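Local coordinates for protein Cry23AA1 (PDB 4RHZ) that probably acts as a pore-forming insecticidal toxin of the aerolysin family, forming a binary complex with Cry37Aa1 and binding a zinc ion, at residues 229-234 with 246-251; 38-43 with 99-104; 167-172 with 189-194. All coordinates share one frame; numbering follows the deposited sequence. Where two conformers were deposited one is given.

Contact 1. Residues 229-234 with 246-251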
loop_
_atom_site.group_PDB
_atom_site.type_symbol
_atom_site.label_atom_id
_atom_site.label_comp_id
_atom_site.label_asym_id
_atom_site.label_seq_id
_atom_site.Cartn_x
_atom_site.Cartn_y
_atom_site.Cartn_z
ATOM N N ILE A 229 18.770 1.737 8.169
ATOM C CA ILE A 229 19.399 2.016 9.480
ATOM C C ILE A 229 19.650 3.491 9.530
ATOM O O ILE A 229 20.366 4.042 8.688
ATOM C CB ILE A 229 20.678 1.242 9.660
ATOM C CG1 ILE A 229 20.313 -0.255 9.802
ATOM C CG2 ILE A 229 21.398 1.732 10.915
ATOM C CD1 ILE A 229 21.469 -1.183 9.680
ATOM N N GLN A 230 19.018 4.171 10.468
ATOM C CA GLN A 230 19.081 5.595 10.448
ATOM C C GLN A 230 19.983 6.016 11.619
ATOM O O GLN A 230 19.692 5.716 12.789
ATOM C CB GLN A 230 17.639 6.150 10.637
ATOM C CG GLN A 230 17.537 7.609 10.981
ATOM C CD GLN A 230 16.164 7.999 11.518
ATOM O OE1 GLN A 230 15.187 8.003 10.751
ATOM N NE2 GLN A 230 16.091 8.409 12.801
ATOM N N VAL A 231 21.069 6.717 11.309
ATOM C CA VAL A 231 22.110 6.967 12.350
ATOM C C VAL A 231 22.229 8.424 12.660
ATOM O O VAL A 231 22.534 9.257 11.768
ATOM C CB VAL A 231 23.479 6.410 11.940
ATOM C CG1 VAL A 231 24.544 6.679 13.085
ATOM C CG2 VAL A 231 23.387 4.862 11.693
ATOM N N THR A 232 22.003 8.734 13.934
ATOM C CA THR A 232 22.251 10.089 14.454
ATOM C C THR A 232 23.472 10.191 15.398
ATOM O O THR A 232 23.535 9.477 16.411
ATOM C CB THR A 232 20.972 10.637 15.202
ATOM O OG1 THR A 232 19.864 10.642 14.264
ATOM C CG2 THR A 232 21.185 12.024 15.615
ATOM N N GLU A 233 24.425 11.079 15.090
ATOM C CA GLU A 233 25.561 11.308 16.040
ATOM C C GLU A 233 25.305 12.595 16.747
ATOM O O GLU A 233 25.005 13.558 16.107
ATOM C CB GLU A 233 26.901 11.509 15.338
ATOM C CG GLU A 233 27.249 10.544 14.302
ATOM C CD GLU A 233 28.670 10.769 13.656
ATOM O OE1 GLU A 233 29.421 11.760 13.993
ATOM O OE2 GLU A 233 29.020 9.932 12.801
ATOM N N TYR A 234 25.447 12.594 18.055
ATOM C CA TYR A 234 25.321 13.785 18.812
ATOM C C TYR A 234 26.446 13.885 19.844
ATOM O O TYR A 234 26.911 12.896 20.410
ATOM C CB TYR A 234 23.988 13.863 19.508
ATOM C CG TYR A 234 23.583 15.292 19.745
ATOM C CD1 TYR A 234 22.961 16.037 18.726
ATOM C CD2 TYR A 234 23.820 15.914 20.976
ATOM C CE1 TYR A 234 22.569 17.359 18.936
ATOM C CE2 TYR A 234 23.436 17.237 21.190
ATOM C CZ TYR A 234 22.823 17.951 20.158
ATOM O OH TYR A 234 22.438 19.241 20.352
ATOM N N ILE A 246 24.738 15.059 13.437
ATOM C CA ILE A 246 24.413 14.710 12.078
ATOM C C ILE A 246 23.513 13.460 12.059
ATOM O O ILE A 246 23.740 12.511 12.860
ATOM C CB ILE A 246 25.690 14.510 11.211
ATOM C CG1 ILE A 246 25.312 14.329 9.726
ATOM C CG2 ILE A 246 26.594 13.359 11.747
ATOM C CD1 ILE A 246 26.514 14.142 8.780
ATOM N N THR A 247 22.508 13.452 11.158
ATOM C CA THR A 247 21.776 12.231 10.870
ATOM C C THR A 247 22.035 11.738 9.448
ATOM O O THR A 247 21.872 12.498 8.512
ATOM C CB THR A 247 20.281 12.425 11.069
ATOM O OG1 THR A 247 19.990 12.718 12.458
ATOM C CG2 THR A 247 19.486 11.139 10.602
ATOM N N TYR A 248 22.460 10.487 9.281
ATOM C CA TYR A 248 22.612 9.927 7.910
ATOM C C TYR A 248 21.935 8.533 7.844
ATOM O O TYR A 248 21.659 7.926 8.879
ATOM C CB TYR A 248 24.101 9.826 7.466
ATOM C CG TYR A 248 24.966 9.017 8.423
ATOM C CD1 TYR A 248 25.281 7.684 8.164
ATOM C CD2 TYR A 248 25.483 9.594 9.591
ATOM C CE1 TYR A 248 26.049 6.934 9.059
ATOM C CE2 TYR A 248 26.289 8.854 10.498
ATOM C CZ TYR A 248 26.574 7.540 10.219
ATOM O OH TYR A 248 27.321 6.791 11.127
ATOM N N LEU A 249 21.633 8.042 6.644
ATOM C CA LEU A 249 20.846 6.796 6.514
ATOM C C LEU A 249 21.592 5.788 5.719
ATOM O O LEU A 249 22.145 6.110 4.677
ATOM C CB LEU A 249 19.545 7.079 5.809
ATOM C CG LEU A 249 18.650 8.160 6.427
ATOM C CD1 LEU A 249 17.580 8.550 5.413
ATOM C CD2 LEU A 249 18.067 7.747 7.689
ATOM N N ILE A 250 21.634 4.568 6.223
ATOM C CA ILE A 250 22.322 3.492 5.553
ATOM C C ILE A 250 21.240 2.461 5.066
ATOM O O ILE A 250 20.445 1.959 5.870
ATOM C CB ILE A 250 23.250 2.788 6.567
ATOM C CG1 ILE A 250 24.347 3.733 7.074
ATOM C CG2 ILE A 250 23.867 1.472 5.958
ATOM C CD1 ILE A 250 24.915 3.221 8.388
ATOM N N ASN A 251 21.175 2.193 3.764
ATOM C CA ASN A 251 20.316 1.112 3.262
ATOM C C ASN A 251 20.610 -0.213 3.898
ATOM O O ASN A 251 21.786 -0.615 3.968
ATOM C CB ASN A 251 20.449 1.006 1.787
ATOM C CG ASN A 251 19.912 2.199 1.145
ATOM O OD1 ASN A 251 18.881 2.762 1.602
ATOM N ND2 ASN A 251 20.576 2.637 0.105
#

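Contact 2. Residues 38-43 with 99-104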
loop_
_atom_site.group_PDB
_atom_site.type_symbol
_atom_site.label_atom_id
_atom_site.label_comp_id
_atom_site.label_asym_id
_atom_site.label_seq_id
_atom_site.Cartn_x
_atom_site.Cartn_y
_atom_site.Cartn_z
ATOM N N VAL A 38 -6.045 -10.691 -17.391
ATOM C CA VAL A 38 -6.328 -9.959 -16.167
ATOM C C VAL A 38 -5.413 -8.705 -16.132
ATOM O O VAL A 38 -4.184 -8.811 -16.197
ATOM C CB VAL A 38 -6.088 -10.846 -14.934
ATOM C CG1 VAL A 38 -6.132 -10.003 -13.642
ATOM C CG2 VAL A 38 -7.093 -12.047 -14.902
ATOM N N THR A 39 -6.019 -7.531 -16.097
ATOM C CA THR A 39 -5.268 -6.309 -16.081
ATOM C C THR A 39 -5.686 -5.376 -14.930
ATOM O O THR A 39 -6.868 -5.185 -14.661
ATOM C CB THR A 39 -5.299 -5.559 -17.449
ATOM O OG1 THR A 39 -6.635 -5.233 -17.753
ATOM C CG2 THR A 39 -4.671 -6.392 -18.616
ATOM N N PRO A 40 -4.683 -4.806 -14.234
ATOM C CA PRO A 40 -4.834 -3.873 -13.114
ATOM C C PRO A 40 -5.444 -2.614 -13.644
ATOM O O PRO A 40 -5.068 -2.212 -14.695
ATOM C CB PRO A 40 -3.376 -3.615 -12.675
ATOM C CG PRO A 40 -2.571 -3.820 -13.957
ATOM C CD PRO A 40 -3.265 -5.013 -14.593
ATOM N N GLN A 41 -6.374 -2.003 -12.931
ATOM C CA GLN A 41 -6.981 -0.781 -13.404
ATOM C C GLN A 41 -6.015 0.429 -13.373
ATOM O O GLN A 41 -6.204 1.366 -14.148
ATOM C CB GLN A 41 -8.278 -0.487 -12.642
ATOM C CG GLN A 41 -9.378 -1.412 -13.160
ATOM C CD GLN A 41 -10.767 -1.161 -12.598
ATOM O OE1 GLN A 41 -10.996 -0.236 -11.785
ATOM N NE2 GLN A 41 -11.720 -2.005 -13.027
ATOM N N PHE A 42 -5.026 0.396 -12.462
ATOM C CA PHE A 42 -3.939 1.348 -12.388
ATOM C C PHE A 42 -2.747 0.589 -11.881
ATOM O O PHE A 42 -2.853 -0.540 -11.411
ATOM C CB PHE A 42 -4.273 2.557 -11.479
ATOM C CG PHE A 42 -4.738 2.188 -10.073
ATOM C CD1 PHE A 42 -3.810 1.828 -9.091
ATOM C CD2 PHE A 42 -6.084 2.204 -9.744
ATOM C CE1 PHE A 42 -4.217 1.486 -7.793
ATOM C CE2 PHE A 42 -6.513 1.860 -8.460
ATOM C CZ PHE A 42 -5.559 1.482 -7.470
ATOM N N THR A 43 -1.602 1.223 -11.964
ATOM C CA THR A 43 -0.375 0.561 -11.622
ATOM C C THR A 43 0.493 1.334 -10.586
ATOM O O THR A 43 1.485 0.806 -10.067
ATOM C CB THR A 43 0.357 0.214 -12.914
ATOM O OG1 THR A 43 1.364 -0.755 -12.644
ATOM C CG2 THR A 43 0.950 1.441 -13.562
ATOM N N GLN A 99 -1.474 -14.171 -13.204
ATOM C CA GLN A 99 -0.939 -12.882 -13.587
ATOM C C GLN A 99 0.075 -12.284 -12.591
ATOM O O GLN A 99 -0.097 -12.339 -11.374
ATOM C CB GLN A 99 -2.014 -11.897 -13.957
ATOM C CG GLN A 99 -1.932 -11.584 -15.424
ATOM C CD GLN A 99 -1.119 -10.370 -15.684
ATOM O OE1 GLN A 99 -1.238 -9.396 -14.958
ATOM N NE2 GLN A 99 -0.291 -10.397 -16.704
ATOM N N SER A 100 1.127 -11.735 -13.164
ATOM C CA SER A 100 2.121 -11.022 -12.403
ATOM C C SER A 100 1.914 -9.531 -12.568
ATOM O O SER A 100 1.684 -9.053 -13.661
ATOM C CB SER A 100 3.512 -11.447 -12.884
ATOM O OG SER A 100 4.307 -10.295 -12.984
ATOM N N PHE A 101 1.976 -8.796 -11.470
ATOM C CA PHE A 101 1.832 -7.355 -11.521
ATOM C C PHE A 101 3.091 -6.592 -10.946
ATOM O O PHE A 101 3.685 -6.960 -9.907
ATOM C CB PHE A 101 0.627 -6.904 -10.703
ATOM C CG PHE A 101 -0.650 -7.654 -10.940
ATOM C CD1 PHE A 101 -0.894 -8.862 -10.283
ATOM C CD2 PHE A 101 -1.666 -7.088 -11.725
ATOM C CE1 PHE A 101 -2.063 -9.517 -10.434
ATOM C CE2 PHE A 101 -2.850 -7.738 -11.886
ATOM C CZ PHE A 101 -3.064 -8.961 -11.246
ATOM N N LYS A 102 3.428 -5.490 -11.589
ATOM C CA LYS A 102 4.509 -4.635 -11.148
ATOM C C LYS A 102 3.867 -3.349 -10.704
ATOM O O LYS A 102 3.341 -2.634 -11.550
ATOM C CB LYS A 102 5.449 -4.354 -12.309
ATOM C CG LYS A 102 6.121 -5.630 -12.839
ATOM C CD LYS A 102 7.474 -5.997 -12.097
ATOM C CE LYS A 102 8.247 -7.178 -12.742
ATOM N NZ LYS A 102 8.985 -6.765 -13.986
ATOM N N PHE A 103 3.857 -3.090 -9.390
ATOM C CA PHE A 103 3.292 -1.858 -8.902
ATOM C C PHE A 103 4.389 -0.858 -8.478
ATOM O O PHE A 103 5.418 -1.236 -7.904
ATOM C CB PHE A 103 2.343 -2.109 -7.747
ATOM C CG PHE A 103 1.118 -2.928 -8.091
ATOM C CD1 PHE A 103 0.791 -4.050 -7.322
ATOM C CD2 PHE A 103 0.285 -2.571 -9.124
ATOM C CE1 PHE A 103 -0.363 -4.827 -7.596
ATOM C CE2 PHE A 103 -0.874 -3.346 -9.434
ATOM C CZ PHE A 103 -1.201 -4.473 -8.657
ATOM N N GLY A 104 4.181 0.411 -8.808
ATOM C CA GLY A 104 5.001 1.499 -8.268
ATOM C C GLY A 104 4.228 2.269 -7.213
ATOM O O GLY A 104 3.040 2.013 -6.980
#

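Contact 3. Residues 167-172 with 189-194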
loop_
_atom_site.group_PDB
_atom_site.type_symbol
_atom_site.label_atom_id
_atom_site.label_comp_id
_atom_site.label_asym_id
_atom_site.label_seq_id
_atom_site.Cartn_x
_atom_site.Cartn_y
_atom_site.Cartn_z
ATOM N N CYS A 167 -12.203 -12.062 -21.059
ATOM C CA CYS A 167 -11.854 -12.994 -22.177
ATOM C C CYS A 167 -12.847 -12.876 -23.348
ATOM O O CYS A 167 -13.876 -12.211 -23.232
ATOM C CB CYS A 167 -11.760 -14.441 -21.729
ATOM S SG CYS A 167 -13.313 -14.997 -21.021
ATOM N N ASP A 168 -12.499 -13.516 -24.461
ATOM C CA ASP A 168 -13.370 -13.663 -25.646
ATOM C C ASP A 168 -13.855 -15.090 -25.753
ATOM O O ASP A 168 -13.209 -16.030 -25.306
ATOM C CB ASP A 168 -12.596 -13.357 -26.931
ATOM C CG ASP A 168 -12.242 -11.873 -27.069
ATOM O OD1 ASP A 168 -13.006 -11.029 -26.540
ATOM O OD2 ASP A 168 -11.226 -11.571 -27.742
ATOM N N MET A 169 -14.987 -15.240 -26.409
ATOM C CA MET A 169 -15.604 -16.539 -26.576
ATOM C C MET A 169 -16.208 -16.542 -27.977
ATOM O O MET A 169 -16.777 -15.531 -28.430
ATOM C CB MET A 169 -16.687 -16.710 -25.530
ATOM C CG MET A 169 -16.159 -17.133 -24.205
ATOM S SD MET A 169 -17.471 -17.384 -22.975
ATOM C CE MET A 169 -16.566 -17.073 -21.444
ATOM N N SER A 170 -16.047 -17.658 -28.674
ATOM C CA SER A 170 -16.709 -17.862 -29.960
ATOM C C SER A 170 -17.208 -19.298 -29.974
ATOM O O SER A 170 -16.715 -20.153 -29.189
ATOM C CB SER A 170 -15.751 -17.660 -31.124
ATOM O OG SER A 170 -14.746 -18.634 -30.993
ATOM N N GLY A 171 -18.188 -19.550 -30.860
ATOM C CA GLY A 171 -18.780 -20.871 -30.931
ATOM C C GLY A 171 -20.159 -20.989 -30.334
ATOM O O GLY A 171 -20.730 -19.997 -29.918
ATOM N N THR A 172 -20.710 -22.217 -30.289
ATOM C CA THR A 172 -22.122 -22.356 -29.995
ATOM C C THR A 172 -22.340 -23.456 -29.001
ATOM O O THR A 172 -21.438 -24.258 -28.733
ATOM C CB THR A 172 -22.895 -22.771 -31.262
ATOM O OG1 THR A 172 -22.351 -24.009 -31.759
ATOM C CG2 THR A 172 -22.836 -21.706 -32.351
ATOM N N VAL A 189 -27.029 -22.059 -30.381
ATOM C CA VAL A 189 -27.086 -20.702 -29.867
ATOM C C VAL A 189 -25.675 -20.271 -29.522
ATOM O O VAL A 189 -24.989 -21.001 -28.814
ATOM C CB VAL A 189 -27.979 -20.608 -28.633
ATOM C CG1 VAL A 189 -28.042 -19.154 -28.156
ATOM C CG2 VAL A 189 -29.408 -21.168 -28.949
ATOM N N SER A 190 -25.229 -19.181 -30.167
ATOM C CA SER A 190 -23.956 -18.487 -29.948
ATOM C C SER A 190 -23.950 -17.909 -28.551
ATOM O O SER A 190 -24.995 -17.620 -27.990
ATOM C CB SER A 190 -23.946 -17.205 -30.789
ATOM O OG SER A 190 -23.214 -17.335 -31.978
ATOM N N VAL A 191 -22.764 -17.573 -28.077
ATOM C CA VAL A 191 -22.603 -16.756 -26.885
ATOM C C VAL A 191 -22.767 -15.274 -27.253
ATOM O O VAL A 191 -23.365 -14.485 -26.501
ATOM C CB VAL A 191 -21.238 -17.163 -26.214
ATOM C CG1 VAL A 191 -20.075 -17.304 -27.359
ATOM C CG2 VAL A 191 -20.906 -16.305 -25.011
ATOM N N ALA A 192 -22.328 -14.888 -28.443
ATOM C CA ALA A 192 -22.825 -13.601 -29.046
ATOM C C ALA A 192 -24.348 -13.429 -29.070
ATOM O O ALA A 192 -24.847 -12.371 -28.731
ATOM C CB ALA A 192 -22.318 -13.442 -30.458
ATOM N N ASP A 193 -25.091 -14.451 -29.504
ATOM C CA ASP A 193 -26.575 -14.426 -29.501
ATOM C C ASP A 193 -27.095 -14.187 -28.084
ATOM O O ASP A 193 -28.042 -13.382 -27.840
ATOM C CB ASP A 193 -27.153 -15.764 -30.020
ATOM C CG ASP A 193 -26.828 -16.025 -31.477
ATOM O OD1 ASP A 193 -26.628 -15.034 -32.218
ATOM O OD2 ASP A 193 -26.763 -17.227 -31.880
ATOM N N LEU A 194 -26.454 -14.869 -27.131
ATOM C CA LEU A 194 -26.844 -14.711 -25.719
ATOM C C LEU A 194 -26.592 -13.270 -25.296
ATOM O O LEU A 194 -27.377 -12.698 -24.574
ATOM C CB LEU A 194 -25.975 -15.605 -24.891
ATOM C CG LEU A 194 -26.525 -16.414 -23.741
ATOM C CD1 LEU A 194 -25.400 -16.523 -22.765
ATOM C CD2 LEU A 194 -27.783 -15.890 -23.107
#

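Contact 1. Residues 229-234 with 246-251
The beta hairpin of strands 211-235 and 246-254 is sampled here from I229 to E233, paired in antiparallel register with I250 to I246. The short axes run 4.7 Å apart at 161°, and six backbone hydrogen bonds join the hydrogen-bonded pairs I229-I250, V231-Y248 and E233-I246. On the face carrying these residues, V231 sits over the ring of Y248. Its CB lies 3.9 Å from the centroid of the Y248 ring and 20° off the normal, a CH-pi contact displaced toward the rim, while V231 CG1 reaches Y248 OH at 3.4 Å. With chi1 at 56°, CG of Y248 stands between its own backbone N and carbonyl carbon, a torsion that brings the ring alongside the valine. The carboxylate of E233 stays at the ring's edge, OE2 lying 3.7 Å from Y248 CE2 with the two planes nearly perpendicular. The other branch, V231 CG2, reaches I250 CD1 at 4.0 Å.

The opposite face is polar as well as apolar. T232 OG1 and T247 OG1 are hydrogen-bonded at 2.8 Å, and T247 OG1 has a second hydrogen-bond partner in Y30 OH of the Cry37AA1 chain. Q230 lies side by side with L249, its CG against L249 CD2. The extended Q230 chain carries its amide to C99 N and K97 O of the Cry37AA1 chain, fixing both amide atoms. Regular antiparallel pairing of long strands, as here, is typical of the aerolysin-type fold; in this complex one face of the hairpin also receives the partner protein.

Contact 2. Residues 38-43 with 99-104
The F101 ring meets residues 38-43 by its edge: P40 CD lies in the ring plane, 3.9 Å from F101 CE2, and V38 CG1 approaches the tip carbon F101 CZ at 4.0 Å. F103 is likewise met at its edge, P40 CB coming within 4.1 Å of F103 CE2 and T43 O lying near the ring plane beside CD2. One face of F103 is occupied from its own strand by F101 CB, 3.6 Å above the plane and displaced from the centre. Beyond the segments, the Y159 ring meets that of F103 at a slant. P40 thus touches both phenylalanines: its CD lies at the F101 edge, and its CB touches both F101 CD2 and F103 CE2.

Here one sheet packs on another. Strand 38-40 belongs to the large mixed sheet and strand 99-104 to the small four-stranded one; the axes of the two short segments come no closer than 8.1 Å and run 15° from parallel, a spacing too wide for backbone pairing and filled instead by side chains. V163 and V161 of strand 146-179 add to the filling beside F101 and F103 respectively.

Past P40 the chain crosses over to the small sheet, where strand 44-45 runs parallel to strand 96-105. T43 makes the junction: G104 N donates to T43 O at 3.0 Å, with 156° at the hydrogen. The torsion chi1 of -164° turns T43 OG1 toward K102 O, 2.9 Å away, although the angle is too poor for a hydrogen bond.

Contact 3. Residues 167-172 with 189-194
The carbonyl oxygen of G171 is met, though not firmly gripped, by successive residues of 189-194: S190 CA approaches G171 O at 3.6 Å in a weak CA-H...O contact, with 155° at the hydrogen, and V191 CG1, 3.8 Å from G171 O, is merely a van der Waals neighbour. This is the place where the beta hairpin of strands 146-179 and 182-190 gives way to helix 191-197. T172 and S190 form an antiparallel non-hydrogen-bonded pair, and the two segments share no hydrogen bond. A second weak CA-H...O contact, T172 CA to V189 O at 3.4 Å, is strongly bent and runs in the reverse sense. G171 itself has a positive phi, at which a CB would press against the carbonyl oxygen of S170; this backbone turn separates the strand geometry of 167-170 from the T172 pair.

S190 occupies the N-cap position. Its backbone N donates to D193 OD2 at 3.0 Å, arriving from above the carboxylate plane, 40° out of it. D193, three residues on, thus returns a side-chain bond to the N-cap amide, but the S190 hydroxyl makes no capping bond, so the capping box is incomplete. The first helical turn follows directly, with L194 N bonded to S190 O. On the strand side, V189 packs against I10 and Y13 of helix 6-18.

The apolar part of the contact is M169 against V191, whose side chains cross at about a right angle. A chi1 of 44° sets V191 CG1 between its own backbone N and carbonyl carbon, against M169 CB at 3.9 Å, and leaves V191 CG2, anti to the backbone N, 4.1 Å from M169 SD.

In the fold
The three contacts are spread along an elongated chain. Contacts 1 and 3 stand on opposite sides of the chain's centre, 63 Å apart between centres, while contact 2 lies about 7 Å from that centre. All three reach the large mixed sheet, in which strand 146-179, carrying part of contact 3, neighbours both strand 32-40 of contact 2 and strand 211-235 of contact 1. Contacts 2 and 3 come within about 7 Å at their nearest atoms, against about 17 Å for contacts 1 and 2. Contact 2 is also the one nearer the zinc site of H79, E130 and H132, with the F103 side chain about 13 Å from the metal. The Cry37AA1 chain touches contact 1 alone among them.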